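Local atomic coordinates of sensory box histidine kinase/response regulator (Burkholderia thailandensis, PDB entry 3MR0), a protein that probably acts as a dimerizing phosphorelay sensor kinase of a two-component system, the present chain being its PAS domain, a likely sensory module. Residues G102-N107 with Y113-W118; Y86-R91 with R96-R101. All blocks are in the same frame, centred on the assembly; numbering follows the deposited sequence. Where two conformers were deposited one is given.

Contact 1 of 2, residues G102-N107 with Y113-W118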
ATOM      1  N   GLY A 102      -4.287  -6.542  -1.717  1.00 14.98           N
ATOM      2  CA  GLY A 102      -5.715  -6.332  -1.775  1.00 15.41           C
ATOM      3  C   GLY A 102      -6.409  -7.175  -2.812  1.00 14.80           C
ATOM      4  O   GLY A 102      -5.772  -7.770  -3.672  1.00 14.70           O
ATOM      5  N   GLN A 103      -7.732  -7.200  -2.708  1.00 14.93           N
ATOM      6  CA  GLN A 103      -8.570  -8.034  -3.539  1.00 15.38           C
ATOM      7  C   GLN A 103      -9.814  -7.255  -3.905  1.00 14.97           C
ATOM      8  O   GLN A 103     -10.556  -6.791  -3.028  1.00 14.67           O
ATOM      9  CB  GLN A 103      -8.974  -9.307  -2.807  1.00 16.80           C
ATOM     10  CG  GLN A 103      -9.903 -10.200  -3.633  1.00 17.44           C
ATOM     11  CD  GLN A 103      -9.228 -10.719  -4.891  1.00 19.84           C
ATOM     12  OE1 GLN A 103      -8.219 -11.394  -4.806  1.00 22.95           O
ATOM     13  NE2 GLN A 103      -9.768 -10.395  -6.055  1.00 19.87           N
ATOM     14  N   ALA A 104     -10.020  -7.121  -5.212  1.00 14.90           N
ATOM     15  CA  ALA A 104     -11.174  -6.444  -5.771  1.00 14.27           C
ATOM     16  C   ALA A 104     -12.391  -7.381  -5.871  1.00 15.52           C
ATOM     17  O   ALA A 104     -12.254  -8.602  -5.819  1.00 16.17           O
ATOM     18  CB  ALA A 104     -10.814  -5.895  -7.138  1.00 14.44           C
ATOM     19  N   LEU A 105     -13.572  -6.791  -6.017  0.65 15.36           N
ATOM     20  CA  LEU A 105     -14.801  -7.529  -6.261  0.65 15.97           C
ATOM     21  C   LEU A 105     -15.395  -6.969  -7.526  0.65 16.55           C
ATOM     22  O   LEU A 105     -15.477  -5.751  -7.676  0.65 16.97           O
ATOM     23  CB  LEU A 105     -15.778  -7.340  -5.098  0.65 15.82           C
ATOM     24  CG  LEU A 105     -15.339  -7.950  -3.774  0.65 15.39           C
ATOM     25  CD1 LEU A 105     -15.879  -7.126  -2.641  0.65 15.81           C
ATOM     26  CD2 LEU A 105     -15.773  -9.399  -3.652  0.65 16.77           C
ATOM     27  N   TRP A 106     -15.802  -7.860  -8.431  1.00 17.92           N
ATOM     28  CA  TRP A 106     -16.384  -7.483  -9.723  1.00 17.74           C
ATOM     29  C   TRP A 106     -17.830  -7.914  -9.843  1.00 18.18           C
ATOM     30  O   TRP A 106     -18.224  -8.955  -9.314  1.00 18.37           O
ATOM     31  CB  TRP A 106     -15.628  -8.158 -10.859  1.00 17.32           C
ATOM     32  CG  TRP A 106     -14.204  -7.817 -10.917  1.00 17.40           C
ATOM     33  CD1 TRP A 106     -13.628  -6.783 -11.614  1.00 17.26           C
ATOM     34  CD2 TRP A 106     -13.141  -8.508 -10.265  1.00 18.19           C
ATOM     35  NE1 TRP A 106     -12.265  -6.797 -11.428  1.00 17.26           N
ATOM     36  CE2 TRP A 106     -11.939  -7.840 -10.598  1.00 17.48           C
ATOM     37  CE3 TRP A 106     -13.079  -9.639  -9.435  1.00 17.77           C
ATOM     38  CZ2 TRP A 106     -10.693  -8.263 -10.124  1.00 17.45           C
ATOM     39  CZ3 TRP A 106     -11.828 -10.043  -8.949  1.00 16.00           C
ATOM     40  CH2 TRP A 106     -10.665  -9.362  -9.300  1.00 15.95           C
ATOM     41  N   ASN A 107     -18.615  -7.122 -10.560  1.00 17.67           N
ATOM     42  CA  ASN A 107     -19.985  -7.509 -10.847  1.00 16.97           C
ATOM     43  C   ASN A 107     -19.982  -8.493 -12.025  1.00 16.28           C
ATOM     44  O   ASN A 107     -18.916  -8.901 -12.483  1.00 16.57           O
ATOM     45  CB  ASN A 107     -20.876  -6.281 -11.058  1.00 17.79           C
ATOM     46  CG  ASN A 107     -20.595  -5.564 -12.350  1.00 19.32           C
ATOM     47  OD1 ASN A 107     -19.844  -6.043 -13.183  1.00 20.51           O
ATOM     48  ND2 ASN A 107     -21.217  -4.414 -12.535  1.00 20.97           N
ATOM     49  N   TYR A 113     -16.433  -3.082  -8.231  1.00 18.68           N
ATOM     50  CA  TYR A 113     -17.235  -2.192  -7.403  1.00 18.14           C
ATOM     51  C   TYR A 113     -16.639  -2.002  -6.032  1.00 19.24           C
ATOM     52  O   TYR A 113     -17.032  -1.099  -5.320  1.00 20.35           O
ATOM     53  CB  TYR A 113     -18.675  -2.691  -7.250  1.00 17.55           C
ATOM     54  CG  TYR A 113     -18.820  -4.063  -6.604  1.00 18.32           C
ATOM     55  CD1 TYR A 113     -18.912  -4.214  -5.225  1.00 17.48           C
ATOM     56  CD2 TYR A 113     -18.907  -5.206  -7.386  1.00 17.81           C
ATOM     57  CE1 TYR A 113     -19.063  -5.464  -4.657  1.00 15.38           C
ATOM     58  CE2 TYR A 113     -19.052  -6.440  -6.827  1.00 16.52           C
ATOM     59  CZ  TYR A 113     -19.132  -6.567  -5.474  1.00 16.48           C
ATOM     60  OH  TYR A 113     -19.270  -7.827  -4.957  1.00 17.48           O
ATOM     61  N   ARG A 114     -15.685  -2.848  -5.654  1.00 19.94           N
ATOM     62  CA  ARG A 114     -15.073  -2.745  -4.335  1.00 18.48           C
ATOM     63  C   ARG A 114     -13.692  -3.354  -4.393  1.00 17.75           C
ATOM     64  O   ARG A 114     -13.416  -4.130  -5.274  1.00 17.46           O
ATOM     65  CB  ARG A 114     -15.932  -3.479  -3.288  1.00 18.64           C
ATOM     66  CG  ARG A 114     -15.532  -3.256  -1.840  1.00 16.98           C
ATOM     67  CD  ARG A 114     -16.424  -4.032  -0.912  1.00 18.15           C
ATOM     68  NE  ARG A 114     -16.126  -3.751   0.488  1.00 19.78           N
ATOM     69  CZ  ARG A 114     -16.793  -4.275   1.512  1.00 22.93           C
ATOM     70  NH1 ARG A 114     -17.797  -5.110   1.295  1.00 23.80           N
ATOM     71  NH2 ARG A 114     -16.457  -3.965   2.752  1.00 24.13           N
HETATM   72  N   MSE A 115     -12.828  -2.978  -3.453  1.00 18.32           N
HETATM   73  CA  MSE A 115     -11.519  -3.629  -3.270  1.00 18.99           C
HETATM   74  C   MSE A 115     -11.043  -3.435  -1.805  1.00 16.35           C
HETATM   75  O   MSE A 115     -11.029  -2.321  -1.282  1.00 15.76           O
HETATM   76  CB  MSE A 115     -10.499  -3.087  -4.284  1.00 17.52           C
HETATM   77  CG  MSE A 115      -9.199  -3.872  -4.329  1.00 18.33           C
HETATM   78 SE   MSE A 115      -7.837  -3.013  -5.445  0.79 20.32          SE
HETATM   79  CE  MSE A 115      -6.391  -4.310  -5.270  1.00 16.05           C
ATOM     80  N   VAL A 116     -10.664  -4.526  -1.150  0.70 16.88           N
ATOM     81  CA  VAL A 116     -10.281  -4.452   0.256  0.70 16.98           C
ATOM     82  C   VAL A 116      -8.876  -4.976   0.461  0.70 16.87           C
ATOM     83  O   VAL A 116      -8.488  -5.966  -0.145  0.70 17.44           O
ATOM     84  CB  VAL A 116     -11.223  -5.261   1.145  0.70 16.63           C
ATOM     85  CG1 VAL A 116     -10.876  -5.024   2.604  0.70 17.24           C
ATOM     86  CG2 VAL A 116     -12.662  -4.876   0.873  0.70 16.54           C
ATOM     87  N   GLY A 117      -8.116  -4.324   1.328  1.00 15.97           N
ATOM     88  CA  GLY A 117      -6.764  -4.757   1.575  1.00 15.53           C
ATOM     89  C   GLY A 117      -6.124  -4.082   2.758  1.00 15.48           C
ATOM     90  O   GLY A 117      -6.777  -3.465   3.589  1.00 17.57           O
ATOM     91  N   TRP A 118      -4.816  -4.219   2.839  1.00 15.27           N
ATOM     92  CA  TRP A 118      -4.073  -3.669   3.950  1.00 15.00           C
ATOM     93  C   TRP A 118      -2.757  -3.052   3.495  1.00 14.49           C
ATOM     94  O   TRP A 118      -2.332  -3.212   2.350  1.00 15.51           O
ATOM     95  CB  TRP A 118      -3.816  -4.753   5.000  1.00 16.46           C
ATOM     96  CG  TRP A 118      -3.275  -6.093   4.479  1.00 16.05           C
ATOM     97  CD1 TRP A 118      -4.000  -7.236   4.263  1.00 16.22           C
ATOM     98  CD2 TRP A 118      -1.911  -6.431   4.167  1.00 15.82           C
ATOM     99  NE1 TRP A 118      -3.187  -8.240   3.824  1.00 16.59           N
ATOM    100  CE2 TRP A 118      -1.898  -7.779   3.754  1.00 16.02           C
ATOM    101  CE3 TRP A 118      -0.698  -5.720   4.177  1.00 16.50           C
ATOM    102  CZ2 TRP A 118      -0.735  -8.431   3.358  1.00 16.82           C
ATOM    103  CZ3 TRP A 118       0.464  -6.366   3.781  1.00 16.70           C
ATOM    104  CH2 TRP A 118       0.437  -7.711   3.377  1.00 17.45           C
TER
HETATM  105  O   HOH W   1     -18.526  -9.783  -6.634  1.00 14.91           O

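Contact 2 of 2, residues Y86-R91 with R96-R101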
ATOM      1  N   TYR A  86       6.061  -0.305  -2.262  1.00 15.93           N
ATOM      2  CA  TYR A  86       6.403   0.999  -2.815  1.00 16.61           C
ATOM      3  C   TYR A  86       6.552   2.095  -1.763  1.00 16.88           C
ATOM      4  O   TYR A  86       6.248   1.882  -0.595  1.00 17.69           O
ATOM      5  CB  TYR A  86       5.395   1.411  -3.890  1.00 16.52           C
ATOM      6  CG  TYR A  86       3.961   1.591  -3.427  1.00 16.08           C
ATOM      7  CD1 TYR A  86       3.479   2.847  -3.035  1.00 16.12           C
ATOM      8  CD2 TYR A  86       3.081   0.526  -3.444  1.00 15.95           C
ATOM      9  CE1 TYR A  86       2.166   3.018  -2.653  1.00 16.45           C
ATOM     10  CE2 TYR A  86       1.769   0.680  -3.070  1.00 16.78           C
ATOM     11  CZ  TYR A  86       1.312   1.928  -2.679  1.00 17.82           C
ATOM     12  OH  TYR A  86      -0.013   2.064  -2.322  1.00 17.86           O
ATOM     13  N   ARG A  87       7.029   3.263  -2.190  1.00 16.31           N
ATOM     14  CA  ARG A  87       7.262   4.370  -1.287  1.00 15.90           C
ATOM     15  C   ARG A  87       6.104   5.346  -1.325  1.00 16.65           C
ATOM     16  O   ARG A  87       5.601   5.684  -2.402  1.00 16.99           O
ATOM     17  CB  ARG A  87       8.572   5.094  -1.637  1.00 16.96           C
ATOM     18  CG  ARG A  87       9.838   4.340  -1.239  1.00 18.64           C
ATOM     19  CD  ARG A  87      11.001   4.750  -2.100  1.00 19.45           C
ATOM     20  NE  ARG A  87      10.744   4.421  -3.499  1.00 21.93           N
ATOM     21  CZ  ARG A  87      11.627   4.556  -4.486  1.00 24.93           C
ATOM     22  NH1 ARG A  87      12.848   5.019  -4.229  1.00 25.79           N
ATOM     23  NH2 ARG A  87      11.290   4.224  -5.728  1.00 25.89           N
ATOM     24  N   VAL A  88       5.690   5.787  -0.136  1.00 17.12           N
ATOM     25  CA  VAL A  88       4.690   6.838   0.040  1.00 17.40           C
ATOM     26  C   VAL A  88       5.224   7.967   0.920  1.00 19.90           C
ATOM     27  O   VAL A  88       5.977   7.733   1.868  1.00 19.50           O
ATOM     28  CB  VAL A  88       3.360   6.332   0.651  1.00 17.97           C
ATOM     29  CG1 VAL A  88       2.609   5.475  -0.337  1.00 19.66           C
ATOM     30  CG2 VAL A  88       3.586   5.611   1.957  1.00 15.85           C
ATOM     31  N   ARG A  89       4.838   9.195   0.579  0.57 20.43           N
ATOM     32  CA  ARG A  89       5.213  10.374   1.343  0.57 21.36           C
ATOM     33  C   ARG A  89       4.298  10.495   2.564  0.57 22.35           C
ATOM     34  O   ARG A  89       3.073  10.624   2.442  0.57 23.72           O
ATOM     35  CB  ARG A  89       5.131  11.632   0.461  0.57 21.19           C
ATOM     36  CG  ARG A  89       5.835  12.850   1.037  0.57 21.46           C
ATOM     37  CD  ARG A  89       5.744  14.055   0.110  0.57 22.43           C
ATOM     38  NE  ARG A  89       6.728  14.044  -0.978  0.57 23.48           N
ATOM     39  CZ  ARG A  89       7.922  14.633  -0.925  0.57 23.55           C
ATOM     40  NH1 ARG A  89       8.298  15.273   0.176  0.57 23.15           N
ATOM     41  NH2 ARG A  89       8.743  14.582  -1.969  0.57 23.77           N
ATOM     42  N   THR A  90       4.898  10.428   3.744  1.00 21.96           N
ATOM     43  CA  THR A  90       4.155  10.519   4.997  1.00 21.93           C
ATOM     44  C   THR A  90       3.798  11.983   5.342  1.00 23.68           C
ATOM     45  O   THR A  90       4.223  12.922   4.662  1.00 24.15           O
ATOM     46  CB  THR A  90       4.942   9.847   6.127  1.00 20.35           C
ATOM     47  OG1 THR A  90       6.203  10.493   6.279  1.00 20.66           O
ATOM     48  CG2 THR A  90       5.199   8.391   5.785  1.00 19.42           C
ATOM     49  N   ARG A  91       3.002  12.166   6.386  1.00 24.67           N
ATOM     50  CA  ARG A  91       2.512  13.489   6.764  1.00 26.88           C
ATOM     51  C   ARG A  91       3.637  14.491   6.728  1.00 30.03           C
ATOM     52  O   ARG A  91       3.477  15.633   6.292  1.00 33.20           O
ATOM     53  CB  ARG A  91       1.976  13.441   8.180  1.00 26.01           C
ATOM     54  CG  ARG A  91       1.846  14.779   8.825  1.00 27.13           C
ATOM     55  CD  ARG A  91       1.422  14.618  10.262  1.00 29.87           C
ATOM     56  NE  ARG A  91       1.276  15.908  10.913  1.00 33.47           N
ATOM     57  CZ  ARG A  91       2.243  16.522  11.582  1.00 35.30           C
ATOM     58  NH1 ARG A  91       3.434  15.952  11.706  1.00 34.48           N
ATOM     59  NH2 ARG A  91       2.016  17.713  12.127  1.00 38.05           N
ATOM     60  N   ARG A  96       8.281   6.492   3.398  1.00 16.93           N
ATOM     61  CA  ARG A  96       8.413   5.161   3.971  1.00 16.88           C
ATOM     62  C   ARG A  96       8.046   4.120   2.910  1.00 17.30           C
ATOM     63  O   ARG A  96       7.326   4.419   1.959  1.00 19.92           O
ATOM     64  CB  ARG A  96       7.488   4.995   5.188  1.00 17.21           C
ATOM     65  CG  ARG A  96       7.583   6.101   6.246  1.00 19.21           C
ATOM     66  CD  ARG A  96       8.855   6.030   7.133  1.00 30.75           C
ATOM     67  NE  ARG A  96       8.891   4.842   7.996  1.00 30.44           N
ATOM     68  CZ  ARG A  96       9.798   4.603   8.944  1.00 28.73           C
ATOM     69  NH1 ARG A  96       9.721   3.473   9.647  1.00 28.32           N
ATOM     70  NH2 ARG A  96      10.768   5.483   9.198  1.00 28.16           N
ATOM     71  N   TRP A  97       8.526   2.896   3.065  1.00 16.11           N
ATOM     72  CA  TRP A  97       8.085   1.818   2.204  1.00 16.10           C
ATOM     73  C   TRP A  97       6.902   1.129   2.857  1.00 15.67           C
ATOM     74  O   TRP A  97       6.900   0.898   4.058  1.00 14.88           O
ATOM     75  CB  TRP A  97       9.177   0.774   2.000  1.00 16.08           C
ATOM     76  CG  TRP A  97      10.291   1.207   1.116  1.00 16.20           C
ATOM     77  CD1 TRP A  97      11.387   1.942   1.471  1.00 17.47           C
ATOM     78  CD2 TRP A  97      10.440   0.903  -0.269  1.00 18.21           C
ATOM     79  NE1 TRP A  97      12.202   2.130   0.380  1.00 18.82           N
ATOM     80  CE2 TRP A  97      11.641   1.497  -0.703  1.00 19.00           C
ATOM     81  CE3 TRP A  97       9.665   0.201  -1.196  1.00 18.73           C
ATOM     82  CZ2 TRP A  97      12.091   1.393  -2.022  1.00 19.19           C
ATOM     83  CZ3 TRP A  97      10.122   0.107  -2.512  1.00 18.99           C
ATOM     84  CH2 TRP A  97      11.321   0.690  -2.902  1.00 17.77           C
ATOM     85  N   ILE A  98       5.897   0.817   2.051  1.00 16.19           N
ATOM     86  CA  ILE A  98       4.799  -0.038   2.476  1.00 17.41           C
ATOM     87  C   ILE A  98       4.681  -1.235   1.528  1.00 16.84           C
ATOM     88  O   ILE A  98       4.995  -1.134   0.334  1.00 17.21           O
ATOM     89  CB  ILE A  98       3.433   0.721   2.500  1.00 15.00           C
ATOM     90  CG1 ILE A  98       3.132   1.389   1.146  1.00 14.77           C
ATOM     91  CG2 ILE A  98       3.381   1.734   3.626  1.00 15.13           C
ATOM     92  CD1 ILE A  98       1.755   2.072   1.084  1.00 15.16           C
ATOM     93  N   GLN A  99       4.236  -2.369   2.062  1.00 17.50           N
ATOM     94  CA  GLN A  99       3.699  -3.444   1.225  1.00 17.55           C
ATOM     95  C   GLN A  99       2.174  -3.278   1.201  1.00 17.57           C
ATOM     96  O   GLN A  99       1.562  -3.090   2.252  1.00 17.42           O
ATOM     97  CB  GLN A  99       4.064  -4.818   1.786  1.00 17.91           C
ATOM     98  CG  GLN A  99       3.396  -5.958   1.047  1.00 17.71           C
ATOM     99  CD  GLN A  99       3.624  -7.298   1.708  1.00 18.77           C
ATOM    100  OE1 GLN A  99       3.860  -7.368   2.914  1.00 18.24           O
ATOM    101  NE2 GLN A  99       3.529  -8.370   0.928  1.00 18.84           N
ATOM    102  N   SER A 100       1.571  -3.302   0.010  1.00 17.89           N
ATOM    103  CA  SER A 100       0.110  -3.181  -0.127  1.00 16.85           C
ATOM    104  C   SER A 100      -0.429  -4.417  -0.833  1.00 17.20           C
ATOM    105  O   SER A 100       0.053  -4.793  -1.907  1.00 18.32           O
ATOM    106  CB  SER A 100      -0.293  -1.902  -0.873  1.00 15.46           C
ATOM    107  OG  SER A 100      -1.693  -1.696  -0.869  1.00 16.08           O
ATOM    108  N   ARG A 101      -1.444  -5.029  -0.229  0.65 16.69           N
ATOM    109  CA  ARG A 101      -2.075  -6.239  -0.757  0.65 17.01           C
ATOM    110  C   ARG A 101      -3.592  -6.095  -0.684  0.65 16.29           C
ATOM    111  O   ARG A 101      -4.129  -5.592   0.291  0.65 16.19           O
ATOM    112  CB  ARG A 101      -1.612  -7.461   0.040  0.65 17.63           C
ATOM    113  CG  ARG A 101      -2.090  -8.791  -0.487  0.65 18.82           C
ATOM    114  CD  ARG A 101      -1.607  -9.947   0.404  0.65 20.83           C
ATOM    115  NE  ARG A 101      -0.150 -10.127   0.391  0.65 20.73           N
ATOM    116  CZ  ARG A 101       0.490 -11.145   0.972  0.65 20.00           C
ATOM    117  NH1 ARG A 101      -0.188 -12.080   1.619  0.65 20.11           N
ATOM    118  NH2 ARG A 101       1.810 -11.226   0.907  0.65 20.35           N
TER
HETATM  119  O   HOH W   2      -1.908   0.079  -2.599  1.00 17.04           O

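Contact 1 of 2, residues G102-N107 with Y113-W118
A classic beta bulge marks the turn end of the hairpin formed by strands 95-106 and 112-121 of the PAS-fold antiparallel sheet, where Y113 and R114 together face L105. L105 N donates to R114 O at 2.8 Å, while Y113 N reaches L105 O at 2.9 Å, so both polar backbone atoms of L105 are engaged by the two bulge residues. Further along, Q103 and V116 form a regular hydrogen-bonded pair, Q103 N giving to V116 O and V116 N to Q103 O. The tyrosine leans back over its partner strand because its CG sits between the backbone N and the carbonyl carbon (chi1 60°). That brings one ring face over L105, whose CB lies 3.9 Å from the Y113 ring centroid in a CH-pi contact, and sets N107 N against the ring edge. In the conformer modelled here L105 CD1 lies alongside the extended R114 chain, 3.6 Å from R114 CD; the guanidinium goes on to a salt bridge with D24. On the face carrying A104, the straight selenomethionine M115 runs beneath the strand, its CG 3.8 Å from A104 CB and its CE near the backbone of G102, before meeting L72 and H75 of helix 65-78. G102 and G117 form a non-hydrogen-bonded pair, G102 CA 3.8 Å from G117 CA, the same spacing as between the CA atoms of A104 and M115. Beyond the bulge, a water donates to W106 O and also hydrogen-bonds Y113 OH at 2.7 Å, tying the tyrosine hydroxyl to the opposite backbone.

Contact 2 of 2, residues Y86-R91 with R96-R101
Y86 and I98 form a hydrogen-bonded pair in the antiparallel hairpin of strands 82-89 and 95-106, part of the PAS-fold sheet. Y86 N gives to I98 O and I98 N to Y86 O, both at 2.9 Å; V88 and R96 repeat the exchange, so the backbone N and O of all four residues are satisfied across the strands. On the side where Y86, V88, I98 and S100 line a pocket occupied by a polyether, probably from the crystallisation liquor, I98 CG1 sits 4.2 Å from the Y86 ring centroid, over the face. Its CD1 wedges against Y86 CZ and V88 CG1. A water in the plane of the tyrosine ring hydrogen-bonds Y86 OH at 2.8 Å; its link to S100 OG is doubtfully short.

The other face carries R87 and W97, lying side by side. R87 CG rests 3.5 Å from the centroid of the W97 five-membered ring, and the chain, bent at chi3 (-62°), lays the guanidinium over W97 CZ2 with the two planes only 12° apart. R87 NH2 meets D64 in a salt bridge, while K126 makes a cation-pi contact with W97. R96 NE turns to D121, and T90 OG1 to D94 O. The indole thus meets two cationic side chains, R87 and K126, and the carboxylate of D64 would probably temper the charge of R87 stacked on it.

Both contacts use strand 95-106, which pairs with 82-89 in contact 2 and with 112-121 in contact 1, so three neighbouring strands of one sheet are joined in series. Contact 2 is buried near the centre of the chain, and its side chains line a pocket holding a polyether, probably from the crystallisation liquor; contact 1, about 19 Å away between centres, is more peripheral, with exposed residues around its irregular end. Another such polyether lies beside W106 there. Each contact has four backbone bonds and sends arginines to carboxylates outside it; contact 2 adds an arginine-indole stack, contact 1 a leucine-tyrosine CH-pi contact. They meet where W118 N approaches R101 O at 3.0 Å, a probable hydrogen bond.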